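Long-range contacts in Rho guanine nucleotide exchange factor TIAM2 (Mus musculus, PDB 3A8P), which activates the small GTPase Rac1 by stimulating its GDP-GTP exchange, and so links extracellular signals such as laminin to the cytoskeleton and neurite growth: residues A[76-81]-A[195-200]; A[160-165]-A[179-184]; A[214-219]-A[234-239]. All coordinates share one frame; numbering follows the deposited sequence.

Contact 1: residues A[76-81]-A[195-200]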
loop_
_atom_site.group_PDB
_atom_site.type_symbol
_atom_site.label_atom_id
_atom_site.label_comp_id
_atom_site.label_asym_id
_atom_site.label_seq_id
_atom_site.Cartn_x
_atom_site.Cartn_y
_atom_site.Cartn_z
ATOM N N ASP A 76 0.815 0.578 -8.859
ATOM C CA ASP A 76 0.302 -0.284 -7.796
ATOM C C ASP A 76 0.444 0.257 -6.374
ATOM O O ASP A 76 0.646 -0.513 -5.434
ATOM C CB ASP A 76 0.958 -1.673 -7.875
ATOM C CG ASP A 76 0.606 -2.410 -9.156
ATOM O OD1 ASP A 76 -0.595 -2.468 -9.498
ATOM O OD2 ASP A 76 1.522 -2.934 -9.821
ATOM N N SER A 77 0.318 1.569 -6.210
ATOM C CA SER A 77 0.434 2.172 -4.885
ATOM C C SER A 77 -0.905 2.233 -4.157
ATOM O O SER A 77 -1.953 1.956 -4.728
ATOM C CB SER A 77 0.991 3.600 -4.988
ATOM O OG SER A 77 2.332 3.605 -5.452
ATOM N N ILE A 78 -0.837 2.587 -2.880
ATOM C CA ILE A 78 -2.008 2.772 -2.039
ATOM C C ILE A 78 -1.799 4.151 -1.409
ATOM O O ILE A 78 -0.678 4.513 -1.061
ATOM C CB ILE A 78 -2.106 1.702 -0.917
ATOM C CG1 ILE A 78 -2.380 0.323 -1.530
ATOM C CG2 ILE A 78 -3.224 2.080 0.054
ATOM C CD1 ILE A 78 -2.384 -0.825 -0.522
ATOM N N VAL A 79 -2.862 4.936 -1.298
ATOM C CA VAL A 79 -2.740 6.262 -0.708
ATOM C C VAL A 79 -3.723 6.342 0.452
ATOM O O VAL A 79 -4.864 5.887 0.343
ATOM C CB VAL A 79 -3.061 7.373 -1.740
ATOM C CG1 VAL A 79 -2.597 8.733 -1.204
ATOM C CG2 VAL A 79 -2.371 7.068 -3.066
ATOM N N GLN A 80 -3.276 6.904 1.566
ATOM C CA GLN A 80 -4.127 7.016 2.749
ATOM C C GLN A 80 -3.973 8.382 3.391
ATOM O O GLN A 80 -2.859 8.898 3.506
ATOM C CB GLN A 80 -3.738 5.949 3.784
ATOM C CG GLN A 80 -4.040 4.499 3.395
ATOM C CD GLN A 80 -5.529 4.223 3.280
ATOM O OE1 GLN A 80 -6.127 4.390 2.213
ATOM N NE2 GLN A 80 -6.139 3.818 4.382
ATOM N N SER A 81 -5.081 8.969 3.822
ATOM C CA SER A 81 -5.005 10.257 4.489
ATOM C C SER A 81 -4.455 9.990 5.891
ATOM O O SER A 81 -4.630 8.897 6.440
ATOM C CB SER A 81 -6.392 10.890 4.604
ATOM O OG SER A 81 -7.231 10.116 5.449
ATOM N N LEU A 195 -6.849 -6.883 -1.815
ATOM C CA LEU A 195 -8.282 -6.609 -1.748
ATOM C C LEU A 195 -8.518 -5.146 -1.343
ATOM O O LEU A 195 -9.358 -4.454 -1.926
ATOM C CB LEU A 195 -8.957 -7.549 -0.740
ATOM C CG LEU A 195 -10.472 -7.384 -0.538
ATOM C CD1 LEU A 195 -11.190 -7.589 -1.863
ATOM C CD2 LEU A 195 -10.978 -8.384 0.496
ATOM N N PHE A 196 -7.771 -4.676 -0.350
ATOM C CA PHE A 196 -7.910 -3.296 0.114
ATOM C C PHE A 196 -7.547 -2.322 -1.013
ATOM O O PHE A 196 -8.257 -1.342 -1.265
ATOM C CB PHE A 196 -7.000 -3.052 1.318
ATOM C CG PHE A 196 -7.178 -1.696 1.949
ATOM C CD1 PHE A 196 -8.245 -1.447 2.807
ATOM C CD2 PHE A 196 -6.275 -0.671 1.690
ATOM C CE1 PHE A 196 -8.409 -0.193 3.401
ATOM C CE2 PHE A 196 -6.430 0.585 2.276
ATOM C CZ PHE A 196 -7.498 0.824 3.133
ATOM N N ARG A 197 -6.431 -2.603 -1.680
ATOM C CA ARG A 197 -5.944 -1.772 -2.770
ATOM C C ARG A 197 -6.991 -1.707 -3.880
ATOM O O ARG A 197 -7.292 -0.623 -4.391
ATOM C CB ARG A 197 -4.619 -2.341 -3.304
ATOM C CG ARG A 197 -3.912 -1.472 -4.335
ATOM C CD ARG A 197 -2.444 -1.881 -4.459
ATOM N NE ARG A 197 -2.275 -3.231 -4.995
ATOM C CZ ARG A 197 -2.120 -3.512 -6.287
ATOM N NH1 ARG A 197 -2.105 -2.540 -7.187
ATOM N NH2 ARG A 197 -1.981 -4.771 -6.683
ATOM N N MET A 198 -7.558 -2.857 -4.236
ATOM C CA MET A 198 -8.585 -2.901 -5.281
ATOM C C MET A 198 -9.795 -2.049 -4.895
ATOM O O MET A 198 -10.367 -1.353 -5.737
ATOM C CB MET A 198 -9.044 -4.342 -5.544
ATOM C CG MET A 198 -7.971 -5.251 -6.125
ATOM S SD MET A 198 -7.457 -4.816 -7.799
ATOM C CE MET A 198 -6.065 -3.702 -7.475
ATOM N N ARG A 199 -10.184 -2.097 -3.624
ATOM C CA ARG A 199 -11.325 -1.310 -3.172
ATOM C C ARG A 199 -11.012 0.182 -3.190
ATOM O O ARG A 199 -11.900 1.002 -3.446
ATOM C CB ARG A 199 -11.755 -1.756 -1.778
ATOM C CG ARG A 199 -12.577 -3.032 -1.817
ATOM C CD ARG A 199 -12.708 -3.653 -0.455
ATOM N NE ARG A 199 -13.649 -4.771 -0.469
ATOM C CZ ARG A 199 -13.751 -5.660 0.512
ATOM N NH1 ARG A 199 -12.962 -5.560 1.576
ATOM N NH2 ARG A 199 -14.640 -6.642 0.429
ATOM N N CYS A 200 -9.753 0.532 -2.926
ATOM C CA CYS A 200 -9.341 1.931 -2.953
ATOM C C CYS A 200 -9.498 2.447 -4.376
ATOM O O CYS A 200 -10.017 3.542 -4.590
ATOM C CB CYS A 200 -7.881 2.089 -2.521
ATOM S SG CYS A 200 -7.552 1.927 -0.748
HETATM O O HOH W 1 -0.904 -5.692 -9.178
#
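Arg197 and Asp76 form a salt bridge between the long helix 171-206 and the turn that leads into strand 78-81. Arg197 NH1 donates to Asp76 OD1 at 2.8 Å. The bond is bent, with an N-H...O angle of 136°. It reaches the oxygen on its anti side, tilted out of the carboxylate plane, and the carboxylate and guanidinium planes stand 83° apart. A water accepts from Arg197 NH2 at 2.9 Å and makes a weak bond to the same Asp76 OD1. The methyl CE of Met198 lies over one face of the guanidinium, 4.0 Å above its plane. Tyr201 OH is bonded to both Arg197 NH1 and the carbonyl of Ser77, so it ties the charged group to the turn.

The aliphatic part of Arg197 also packs. Its CG lies 3.7 Å from CG1 of Ile78, and the two side chains cross at about a right angle. The arginine chain then bends at chi3, which brings its end round to Asp76. Ile78 CG2 sits at the edge of the Phe196 ring, 4.2 Å from CE2. The side-chain amide of Gln80 meets the same ring edge with its plane nearly upright to it.

The contact joins the PH domain to the CC-Ex part of the PHCCEx module. Strand 78-81 pairs with strand 91-95 through Ile78-Ser95 and Gln80-Cys93. The helix segment 195-200 runs at 74° to strand 78-81. Helix 109-130 is reached by Val79 and Cys200, and helix 236-245 by Ile78, Gln80 and Phe196.

Contact 2: residues A[160-165]-A[179-184]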
loop_
_atom_site.group_PDB
_atom_site.type_symbol
_atom_site.label_atom_id
_atom_site.label_comp_id
_atom_site.label_asym_id
_atom_site.label_seq_id
_atom_site.Cartn_x
_atom_site.Cartn_y
_atom_site.Cartn_z
ATOM N N MET A 160 -6.423 -26.458 8.260
ATOM C CA MET A 160 -6.152 -27.879 8.084
ATOM C C MET A 160 -4.712 -28.194 8.497
ATOM O O MET A 160 -4.466 -29.158 9.220
ATOM C CB MET A 160 -6.368 -28.304 6.629
ATOM C CG MET A 160 -6.088 -29.787 6.370
ATOM S SD MET A 160 -7.434 -30.897 6.898
ATOM C CE MET A 160 -7.500 -30.628 8.607
ATOM N N ALA A 161 -3.770 -27.377 8.035
ATOM C CA ALA A 161 -2.362 -27.568 8.357
ATOM C C ALA A 161 -2.164 -27.532 9.870
ATOM O O ALA A 161 -1.450 -28.362 10.425
ATOM C CB ALA A 161 -1.510 -26.487 7.686
ATOM N N GLU A 162 -2.801 -26.566 10.529
ATOM C CA GLU A 162 -2.705 -26.440 11.978
ATOM C C GLU A 162 -3.248 -27.700 12.663
ATOM O O GLU A 162 -2.651 -28.202 13.615
ATOM C CB GLU A 162 -3.469 -25.194 12.434
ATOM C CG GLU A 162 -2.872 -23.910 11.882
ATOM C CD GLU A 162 -3.713 -22.682 12.174
ATOM O OE1 GLU A 162 -4.954 -22.792 12.156
ATOM O OE2 GLU A 162 -3.138 -21.597 12.398
ATOM N N LEU A 163 -4.368 -28.221 12.167
ATOM C CA LEU A 163 -4.944 -29.437 12.741
ATOM C C LEU A 163 -3.941 -30.583 12.603
ATOM O O LEU A 163 -3.766 -31.370 13.530
ATOM C CB LEU A 163 -6.259 -29.809 12.041
ATOM C CG LEU A 163 -7.026 -31.019 12.602
ATOM C CD1 LEU A 163 -7.470 -30.736 14.044
ATOM C CD2 LEU A 163 -8.247 -31.313 11.736
ATOM N N GLN A 164 -3.278 -30.676 11.449
ATOM C CA GLN A 164 -2.284 -31.730 11.245
ATOM C C GLN A 164 -1.085 -31.543 12.188
ATOM O O GLN A 164 -0.526 -32.514 12.694
ATOM C CB GLN A 164 -1.787 -31.740 9.793
ATOM C CG GLN A 164 -2.874 -31.828 8.742
ATOM C CD GLN A 164 -3.903 -32.902 9.040
ATOM O OE1 GLN A 164 -3.579 -34.088 9.155
ATOM N NE2 GLN A 164 -5.159 -32.486 9.169
ATOM N N LEU A 165 -0.693 -30.292 12.420
ATOM C CA LEU A 165 0.442 -29.998 13.302
ATOM C C LEU A 165 0.171 -30.376 14.759
ATOM O O LEU A 165 1.093 -30.722 15.500
ATOM C CB LEU A 165 0.798 -28.504 13.242
ATOM C CG LEU A 165 1.808 -27.994 14.282
ATOM C CD1 LEU A 165 3.204 -28.547 13.977
ATOM C CD2 LEU A 165 1.823 -26.471 14.278
ATOM N N ASN A 179 6.511 -23.734 9.114
ATOM C CA ASN A 179 7.017 -22.932 8.007
ATOM C C ASN A 179 5.913 -22.790 6.970
ATOM O O ASN A 179 5.710 -21.717 6.404
ATOM C CB ASN A 179 8.225 -23.616 7.365
ATOM C CG ASN A 179 9.442 -23.632 8.273
ATOM O OD1 ASN A 179 10.361 -24.429 8.077
ATOM N ND2 ASN A 179 9.461 -22.747 9.266
ATOM N N GLN A 180 5.206 -23.891 6.730
ATOM C CA GLN A 180 4.111 -23.919 5.771
ATOM C C GLN A 180 2.972 -23.013 6.258
ATOM O O GLN A 180 2.423 -22.216 5.497
ATOM C CB GLN A 180 3.613 -25.355 5.616
ATOM C CG GLN A 180 2.698 -25.570 4.436
ATOM C CD GLN A 180 2.141 -26.981 4.383
ATOM O OE1 GLN A 180 2.885 -27.962 4.465
ATOM N NE2 GLN A 180 0.827 -27.088 4.243
ATOM N N ILE A 181 2.629 -23.142 7.536
ATOM C CA ILE A 181 1.571 -22.337 8.128
ATOM C C ILE A 181 1.903 -20.850 7.970
ATOM O O ILE A 181 1.027 -20.042 7.637
ATOM C CB ILE A 181 1.380 -22.693 9.627
ATOM C CG1 ILE A 181 0.802 -24.107 9.747
ATOM C CG2 ILE A 181 0.435 -21.702 10.302
ATOM C CD1 ILE A 181 0.732 -24.634 11.174
ATOM N N ARG A 182 3.166 -20.488 8.187
ATOM C CA ARG A 182 3.561 -19.087 8.045
ATOM C C ARG A 182 3.389 -18.591 6.615
ATOM O O ARG A 182 3.053 -17.427 6.394
ATOM C CB ARG A 182 5.016 -18.868 8.459
ATOM C CG ARG A 182 5.314 -19.166 9.911
ATOM C CD ARG A 182 6.622 -18.508 10.333
ATOM N NE ARG A 182 7.103 -19.024 11.610
ATOM C CZ ARG A 182 7.817 -20.138 11.746
ATOM N NH1 ARG A 182 8.143 -20.856 10.676
ATOM N NH2 ARG A 182 8.197 -20.540 12.953
ATOM N N GLN A 183 3.638 -19.465 5.644
ATOM C CA GLN A 183 3.493 -19.072 4.255
ATOM C C GLN A 183 2.017 -18.812 3.980
ATOM O O GLN A 183 1.669 -17.806 3.354
ATOM C CB GLN A 183 4.034 -20.159 3.311
ATOM C CG GLN A 183 4.063 -19.726 1.844
ATOM C CD GLN A 183 4.908 -18.475 1.622
ATOM O OE1 GLN A 183 6.120 -18.495 1.812
ATOM N NE2 GLN A 183 4.261 -17.375 1.230
ATOM N N TRP A 184 1.153 -19.712 4.450
ATOM C CA TRP A 184 -0.292 -19.555 4.268
ATOM C C TRP A 184 -0.725 -18.217 4.864
ATOM O O TRP A 184 -1.553 -17.501 4.301
ATOM C CB TRP A 184 -1.069 -20.661 4.991
ATOM C CG TRP A 184 -1.015 -22.030 4.376
ATOM C CD1 TRP A 184 -0.589 -23.183 4.981
ATOM C CD2 TRP A 184 -1.509 -22.414 3.085
ATOM N NE1 TRP A 184 -0.795 -24.256 4.151
ATOM C CE2 TRP A 184 -1.356 -23.816 2.981
ATOM C CE3 TRP A 184 -2.071 -21.713 2.010
ATOM C CZ2 TRP A 184 -1.743 -24.529 1.843
ATOM C CZ3 TRP A 184 -2.456 -22.423 0.878
ATOM C CH2 TRP A 184 -2.290 -23.817 0.805
#
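Ile181 overlaps three side chains of the opposing helix: Ala161, Glu162 and Leu165. This is an antiparallel helical hairpin of the CC-Ex region, whose second helix is predicted to form a coiled coil. The two short helical segments run at 162° to each other with their axes 9.9 Å apart. The nearest pair of CA atoms is Ala161 and Ile181, at 6.5 Å.

The CG1-CD1 branch of Ile181 does most of the touching. CG1 lies beside the methyl CB of Ala161, at 3.9 Å. CD1, at the tip, is set between Glu162 and Leu165. It is 3.7 Å from CG of Glu162 and 3.8 Å from CD2 of Leu165, and the Ile181 side chain crosses both at about a right angle. The chi1 of -68° turns CG1 opposite the carbonyl carbon, and chi2 of 173° extends CD1 onward between these two partners. CG2 approaches OE2 of Glu162. That oxygen forms a salt bridge with Lys158, one turn earlier on the same helix, so the charge is paired along the helix and the CG methylene packs across the hairpin.

Ala161 has a small side chain that fits between larger ones. Its methyl group also meets the indole of Trp184 obliquely. Trp184 extends the seam further along helix 136-165, where it touches Asp154, Met157 and Lys158. At the other end, Leu165 packs back on Ile177 and on Arg174 and Glu178 of helix 171-206. The contact is apolar and lies near the surface. On the indole, Trp184 NE1 lies 4.2 Å from Ala161 CB.

Contact 3: residues A[214-219]-A[234-239]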
loop_
_atom_site.group_PDB
_atom_site.type_symbol
_atom_site.label_atom_id
_atom_site.label_comp_id
_atom_site.label_asym_id
_atom_site.label_seq_id
_atom_site.Cartn_x
_atom_site.Cartn_y
_atom_site.Cartn_z
ATOM N N LYS A 214 -9.047 0.210 9.213
ATOM C CA LYS A 214 -9.074 -0.608 10.423
ATOM C C LYS A 214 -9.401 -2.056 10.094
ATOM O O LYS A 214 -8.932 -2.972 10.770
ATOM C CB LYS A 214 -10.117 -0.071 11.406
ATOM C CG LYS A 214 -9.848 1.331 11.880
ATOM C CD LYS A 214 -8.543 1.402 12.652
ATOM C CE LYS A 214 -8.428 2.729 13.387
ATOM N NZ LYS A 214 -9.642 2.941 14.218
ATOM N N SER A 215 -10.216 -2.254 9.059
ATOM C CA SER A 215 -10.615 -3.596 8.642
ATOM C C SER A 215 -9.427 -4.366 8.063
ATOM O O SER A 215 -9.344 -5.587 8.194
ATOM C CB SER A 215 -11.746 -3.515 7.609
ATOM O OG SER A 215 -12.868 -2.813 8.134
ATOM N N LEU A 216 -8.512 -3.656 7.412
ATOM C CA LEU A 216 -7.329 -4.303 6.860
ATOM C C LEU A 216 -6.330 -4.624 7.985
ATOM O O LEU A 216 -5.733 -5.698 8.013
ATOM C CB LEU A 216 -6.656 -3.395 5.827
ATOM C CG LEU A 216 -5.293 -3.862 5.311
ATOM C CD1 LEU A 216 -5.385 -5.285 4.747
ATOM C CD2 LEU A 216 -4.804 -2.898 4.253
ATOM N N LEU A 217 -6.160 -3.701 8.922
ATOM C CA LEU A 217 -5.212 -3.930 10.007
ATOM C C LEU A 217 -5.614 -5.091 10.915
ATOM O O LEU A 217 -4.789 -5.631 11.647
ATOM C CB LEU A 217 -5.015 -2.647 10.816
ATOM C CG LEU A 217 -4.262 -1.549 10.055
ATOM C CD1 LEU A 217 -4.061 -0.340 10.955
ATOM C CD2 LEU A 217 -2.914 -2.084 9.586
ATOM N N ALA A 218 -6.880 -5.484 10.849
ATOM C CA ALA A 218 -7.369 -6.590 11.647
ATOM C C ALA A 218 -6.831 -7.907 11.095
ATOM O O ALA A 218 -6.906 -8.935 11.756
ATOM C CB ALA A 218 -8.889 -6.604 11.632
ATOM N N ALA A 219 -6.287 -7.862 9.882
ATOM C CA ALA A 219 -5.746 -9.046 9.218
ATOM C C ALA A 219 -4.233 -9.202 9.411
ATOM O O ALA A 219 -3.637 -10.200 8.992
ATOM C CB ALA A 219 -6.076 -8.988 7.725
ATOM N N LEU A 234 2.833 1.651 12.682
ATOM C CA LEU A 234 1.850 0.594 12.486
ATOM C C LEU A 234 0.614 1.179 11.811
ATOM O O LEU A 234 -0.208 1.821 12.452
ATOM C CB LEU A 234 1.445 -0.036 13.819
ATOM C CG LEU A 234 0.889 -1.467 13.741
ATOM C CD1 LEU A 234 0.475 -1.918 15.134
ATOM C CD2 LEU A 234 -0.287 -1.545 12.783
ATOM N N SER A 235 0.489 0.949 10.513
ATOM C CA SER A 235 -0.652 1.454 9.767
ATOM C C SER A 235 -0.809 0.663 8.480
ATOM O O SER A 235 -0.014 -0.230 8.177
ATOM C CB SER A 235 -0.450 2.933 9.426
ATOM O OG SER A 235 0.647 3.093 8.543
ATOM N N VAL A 236 -1.839 1.003 7.717
ATOM C CA VAL A 236 -2.071 0.340 6.447
ATOM C C VAL A 236 -0.851 0.527 5.538
ATOM O O VAL A 236 -0.406 -0.411 4.881
ATOM C CB VAL A 236 -3.337 0.917 5.758
ATOM C CG1 VAL A 236 -3.337 0.575 4.272
ATOM C CG2 VAL A 236 -4.588 0.341 6.422
ATOM N N SER A 237 -0.305 1.740 5.517
ATOM C CA SER A 237 0.852 2.051 4.671
ATOM C C SER A 237 2.098 1.223 5.008
ATOM O O SER A 237 2.766 0.708 4.104
ATOM C CB SER A 237 1.197 3.548 4.767
ATOM O OG SER A 237 0.092 4.364 4.396
ATOM N N SER A 238 2.433 1.115 6.296
ATOM C CA SER A 238 3.604 0.331 6.675
ATOM C C SER A 238 3.302 -1.160 6.468
ATOM O O SER A 238 4.195 -1.921 6.108
ATOM C CB SER A 238 4.027 0.616 8.134
ATOM O OG SER A 238 3.004 0.337 9.073
ATOM N N PHE A 239 2.046 -1.563 6.672
ATOM C CA PHE A 239 1.640 -2.964 6.481
ATOM C C PHE A 239 1.812 -3.299 4.995
ATOM O O PHE A 239 2.280 -4.384 4.636
ATOM C CB PHE A 239 0.180 -3.147 6.939
ATOM C CG PHE A 239 -0.331 -4.572 6.873
ATOM C CD1 PHE A 239 0.534 -5.659 6.967
ATOM C CD2 PHE A 239 -1.692 -4.818 6.733
ATOM C CE1 PHE A 239 0.049 -6.981 6.918
ATOM C CE2 PHE A 239 -2.191 -6.131 6.682
ATOM C CZ PHE A 239 -1.315 -7.214 6.774
#
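The Phe239 ring meets Leu216, Leu217 and Ala219 obliquely. Its CD2-CE2 side does most of the touching. Phe239 CE2 is 3.8 Å from the methyl CD1 of Leu216, and it lies equally close to the carbonyl oxygen of that residue. Phe239 CD2 is 4.1 Å from Leu217 CD2. The carbonyl of Ala219 approaches the far end of the ring at CZ. With chi1 at -176°, the ring CG lies opposite the backbone N, and the ring extends from its helix toward segment 214-219.

The two methyls of Leu216 are divided between two residues of the helix. CD1 goes to Phe239, and CD2 goes to Val236, 3.8 Å from its CG1. Leu217 sits alongside and covers the start of this helix. Leu217 CD2 rests 3.6 Å from the backbone carbon C of Ser235. The same methyl also touches CD2 of Leu234. The CG of Leu217 packs on Val236 CG2.

The helix start beneath these leucines is held by a capping box. Ser235 N donates to Ser238 OG, which also bonds to the carbonyl of Val233, and the Ser235 N to Ser238 OG distance is 3.0 Å. In return Ser238 N makes a weak bond to Ser235 OG, the N-cap side chain.

The contact is apolar packing within the CC-Ex region. Leu216 and Val236 both rest on Phe196 of helix 171-206, and Phe239 reaches Met193 of that helix. Leu234, Ser238 and Phe239 touch Leu228 of helix 222-231, while Ser237 lies against Cys93 and Ser95 of strand 91-95.

In the fold
From the N terminus, the chain first builds the strands of the PH domain. Contact 1 closes the longest loop, from strand 78-81 to helix 171-206, and joins that domain to the CC-Ex part. Contact 2 falls wholly within this loop: it pairs helix 136-165 with an earlier stretch of helix 171-206. It lies far out on the arm, with its centre 29 Å from that of contact 1. Contact 3 follows in series and closes a short loop round helix 222-231. It touches contact 1 through Phe196 and Gln80. Contacts 1 and 3 thus share one packed region against the PH sheet, while contact 2 zips the hairpin away from it.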